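Local coordinates for protein SusD homolog (Bacteroides thetaiotaomicron, PDB 3EHN) that probably binds host mucin-type glycans at the outer membrane as a SusD-like lipoprotein, handing them to a partner transporter for uptake, at residues A[140-145]-A[489-494]. Residues are numbered along the deposited sequence; the frame is centred on the assembly and turned at random.
Sequences FGPIAY and FRFAPT
F140 and F489 bring the two backbones to their nearest approach, CA to CA 5.4 Å, after which the chains diverge. Neither run is a regular strand, and a backbone hydrogen bond between F489 and V139 ties the chains together one residue before F140. Three phenylalanines carry the contact. The F140 and F491 rings lie almost parallel, with planes at 16°, yet are displaced so far that they hardly overlap. Their centroids are 4.9 Å apart. The approach is close at one corner, where F140 CD2 meets F491 CE1 at 3.4 Å. F491 has CG anti to its carbonyl carbon (chi1 -68°), which carries the ring across to 140-145, where CZ also packs on F140 CB. F489 supplies a CH-pi contact, its CB standing 4.3 Å from the F140 centroid and 26° off the normal, while its ring turns away to meet F83 edge-to-face. In the SusD-like fold, with far more helix than strand, this joins the exit of helix 116-140 to the loop leading into helix 495-498. G141, with positive phi, ends the helix; its backbone angles call for glycine, since a CB would crowd the carbonyl O of F140. P142 O lies in the plane of the F491 ring at its edge, 3.2 Å from CZ, and R490 O sits at the F140 ring edge, near its plane. Helix 505-509 contributes I505, which packs against both P142 and F491.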
ATOM      1  N   PHE A 140       3.837   6.523  -9.660  1.00 13.93           N
ATOM      2  CA  PHE A 140       4.247   7.134 -10.921  1.00 14.48           C
ATOM      3  C   PHE A 140       5.737   7.444 -11.006  1.00 15.30           C
ATOM      4  O   PHE A 140       6.318   7.439 -12.086  1.00 17.18           O
ATOM      5  CB  PHE A 140       3.461   8.432 -11.188  1.00 13.42           C
ATOM      6  CG  PHE A 140       1.988   8.223 -11.420  1.00 14.30           C
ATOM      7  CD1 PHE A 140       1.092   8.226 -10.352  1.00 12.33           C
ATOM      8  CD2 PHE A 140       1.496   8.008 -12.710  1.00 12.97           C
ATOM      9  CE1 PHE A 140      -0.285   8.019 -10.566  1.00 13.84           C
ATOM     10  CE2 PHE A 140       0.126   7.798 -12.935  1.00 12.44           C
ATOM     11  CZ  PHE A 140      -0.768   7.803 -11.858  1.00 12.86           C
ATOM     12  N   GLY A 141       6.365   7.705  -9.870  1.00 16.29           N
ATOM     13  CA  GLY A 141       7.774   8.050  -9.885  1.00 15.28           C
ATOM     14  C   GLY A 141       7.856   9.561  -9.759  1.00 15.61           C
ATOM     15  O   GLY A 141       7.400  10.114  -8.764  1.00 17.86           O
ATOM     16  N   PRO A 142       8.417  10.267 -10.745  1.00 14.81           N
ATOM     17  CA  PRO A 142       8.488  11.726 -10.616  1.00 14.68           C
ATOM     18  C   PRO A 142       7.108  12.369 -10.460  1.00 15.30           C
ATOM     19  O   PRO A 142       6.143  11.932 -11.081  1.00 15.99           O
ATOM     20  CB  PRO A 142       9.171  12.145 -11.909  1.00 14.69           C
ATOM     21  CG  PRO A 142       8.709  11.092 -12.881  1.00 14.60           C
ATOM     22  CD  PRO A 142       8.864   9.830 -12.076  1.00 13.95           C
ATOM     23  N   ILE A 143       7.021  13.394  -9.615  1.00 14.48           N
ATOM     24  CA  ILE A 143       5.762  14.108  -9.389  1.00 15.04           C
ATOM     25  C   ILE A 143       6.049  15.572  -9.075  1.00 16.26           C
ATOM     26  O   ILE A 143       7.186  15.962  -8.845  1.00 17.39           O
ATOM     27  CB  ILE A 143       4.955  13.536  -8.194  1.00 13.51           C
ATOM     28  CG1 ILE A 143       5.676  13.849  -6.880  1.00 14.72           C
ATOM     29  CG2 ILE A 143       4.754  12.048  -8.366  1.00 12.99           C
ATOM     30  CD1 ILE A 143       4.867  13.563  -5.631  1.00 13.56           C
ATOM     31  N   ALA A 144       5.013  16.388  -9.056  1.00 16.47           N
ATOM     32  CA  ALA A 144       5.213  17.784  -8.750  1.00 17.01           C
ATOM     33  C   ALA A 144       5.120  17.972  -7.237  1.00 18.08           C
ATOM     34  O   ALA A 144       4.051  18.271  -6.699  1.00 18.83           O
ATOM     35  CB  ALA A 144       4.168  18.628  -9.466  1.00 17.00           C
ATOM     36  N   TYR A 145       6.242  17.795  -6.545  1.00 19.11           N
ATOM     37  CA  TYR A 145       6.251  17.942  -5.091  1.00 19.54           C
ATOM     38  C   TYR A 145       6.547  19.364  -4.636  1.00 19.92           C
ATOM     39  O   TYR A 145       5.774  19.966  -3.883  1.00 21.03           O
ATOM     40  CB  TYR A 145       7.277  16.996  -4.461  1.00 18.05           C
ATOM     41  CG  TYR A 145       7.193  16.957  -2.955  1.00 16.86           C
ATOM     42  CD1 TYR A 145       6.186  16.246  -2.311  1.00 16.47           C
ATOM     43  CD2 TYR A 145       8.088  17.670  -2.175  1.00 18.72           C
ATOM     44  CE1 TYR A 145       6.071  16.247  -0.928  1.00 17.30           C
ATOM     45  CE2 TYR A 145       7.984  17.682  -0.783  1.00 19.33           C
ATOM     46  CZ  TYR A 145       6.971  16.969  -0.167  1.00 18.66           C
ATOM     47  OH  TYR A 145       6.865  16.984   1.209  1.00 18.28           O
ATOM     48  N   PHE A 489       2.917   2.935 -12.861  1.00 19.24           N
ATOM     49  CA  PHE A 489       1.834   3.295 -13.772  1.00 17.83           C
ATOM     50  C   PHE A 489       2.464   4.317 -14.716  1.00 18.33           C
ATOM     51  O   PHE A 489       3.462   4.946 -14.365  1.00 19.20           O
ATOM     52  CB  PHE A 489       0.687   3.990 -13.038  1.00 15.89           C
ATOM     53  CG  PHE A 489      -0.312   3.061 -12.444  1.00 16.28           C
ATOM     54  CD1 PHE A 489      -0.294   1.708 -12.742  1.00 16.11           C
ATOM     55  CD2 PHE A 489      -1.292   3.547 -11.586  1.00 16.75           C
ATOM     56  CE1 PHE A 489      -1.235   0.851 -12.193  1.00 15.69           C
ATOM     57  CE2 PHE A 489      -2.239   2.695 -11.031  1.00 15.25           C
ATOM     58  CZ  PHE A 489      -2.209   1.344 -11.337  1.00 15.19           C
ATOM     59  N   ARG A 490       1.906   4.493 -15.906  1.00 17.28           N
ATOM     60  CA  ARG A 490       2.465   5.501 -16.796  1.00 17.45           C
ATOM     61  C   ARG A 490       1.528   6.707 -16.758  1.00 16.73           C
ATOM     62  O   ARG A 490       0.358   6.586 -16.399  1.00 16.44           O
ATOM     63  CB  ARG A 490       2.611   4.958 -18.236  1.00 18.82           C
ATOM     64  CG  ARG A 490       1.352   5.004 -19.110  1.00 19.27           C
ATOM     65  CD  ARG A 490       1.473   4.081 -20.335  1.00 21.36           C
ATOM     66  NE  ARG A 490       0.249   4.089 -21.129  1.00 20.33           N
ATOM     67  CZ  ARG A 490       0.046   4.853 -22.197  1.00 21.23           C
ATOM     68  NH1 ARG A 490       0.992   5.673 -22.632  1.00 19.96           N
ATOM     69  NH2 ARG A 490      -1.128   4.828 -22.812  1.00 21.76           N
ATOM     70  N   PHE A 491       2.051   7.878 -17.088  1.00 17.77           N
ATOM     71  CA  PHE A 491       1.226   9.077 -17.118  1.00 19.76           C
ATOM     72  C   PHE A 491       0.429   9.056 -18.431  1.00 21.26           C
ATOM     73  O   PHE A 491       0.962   8.683 -19.484  1.00 21.84           O
ATOM     74  CB  PHE A 491       2.103  10.333 -17.070  1.00 19.35           C
ATOM     75  CG  PHE A 491       2.826  10.530 -15.770  1.00 19.46           C
ATOM     76  CD1 PHE A 491       2.136  10.888 -14.622  1.00 20.11           C
ATOM     77  CD2 PHE A 491       4.204  10.387 -15.701  1.00 20.17           C
ATOM     78  CE1 PHE A 491       2.808  11.105 -13.424  1.00 20.38           C
ATOM     79  CE2 PHE A 491       4.885  10.601 -14.505  1.00 20.71           C
ATOM     80  CZ  PHE A 491       4.185  10.961 -13.367  1.00 21.08           C
ATOM     81  N   ALA A 492      -0.844   9.435 -18.373  1.00 21.09           N
ATOM     82  CA  ALA A 492      -1.664   9.465 -19.579  1.00 20.67           C
ATOM     83  C   ALA A 492      -0.968  10.400 -20.559  1.00 21.63           C
ATOM     84  O   ALA A 492      -0.634  11.534 -20.207  1.00 22.41           O
ATOM     85  CB  ALA A 492      -3.052   9.986 -19.261  1.00 20.40           C
ATOM     86  N   PRO A 493      -0.718   9.934 -21.793  1.00 21.72           N
ATOM     87  CA  PRO A 493      -0.050  10.765 -22.802  1.00 21.31           C
ATOM     88  C   PRO A 493      -0.659  12.155 -23.003  1.00 22.35           C
ATOM     89  O   PRO A 493       0.053  13.164 -23.059  1.00 22.54           O
ATOM     90  CB  PRO A 493      -0.135   9.900 -24.050  1.00 18.77           C
ATOM     91  CG  PRO A 493       0.012   8.518 -23.479  1.00 19.33           C
ATOM     92  CD  PRO A 493      -0.922   8.563 -22.297  1.00 19.49           C
ATOM     93  N   THR A 494      -1.981  12.206 -23.095  1.00 22.81           N
ATOM     94  CA  THR A 494      -2.664  13.472 -23.306  1.00 24.30           C
ATOM     95  C   THR A 494      -2.331  14.487 -22.228  1.00 25.73           C
ATOM     96  O   THR A 494      -2.489  15.690 -22.432  1.00 28.86           O
ATOM     97  CB  THR A 494      -4.190  13.283 -23.362  1.00 22.91           C
ATOM     98  OG1 THR A 494      -4.667  12.847 -22.082  1.00 23.04           O
ATOM     99  CG2 THR A 494      -4.544  12.250 -24.425  1.00 20.20           C
TER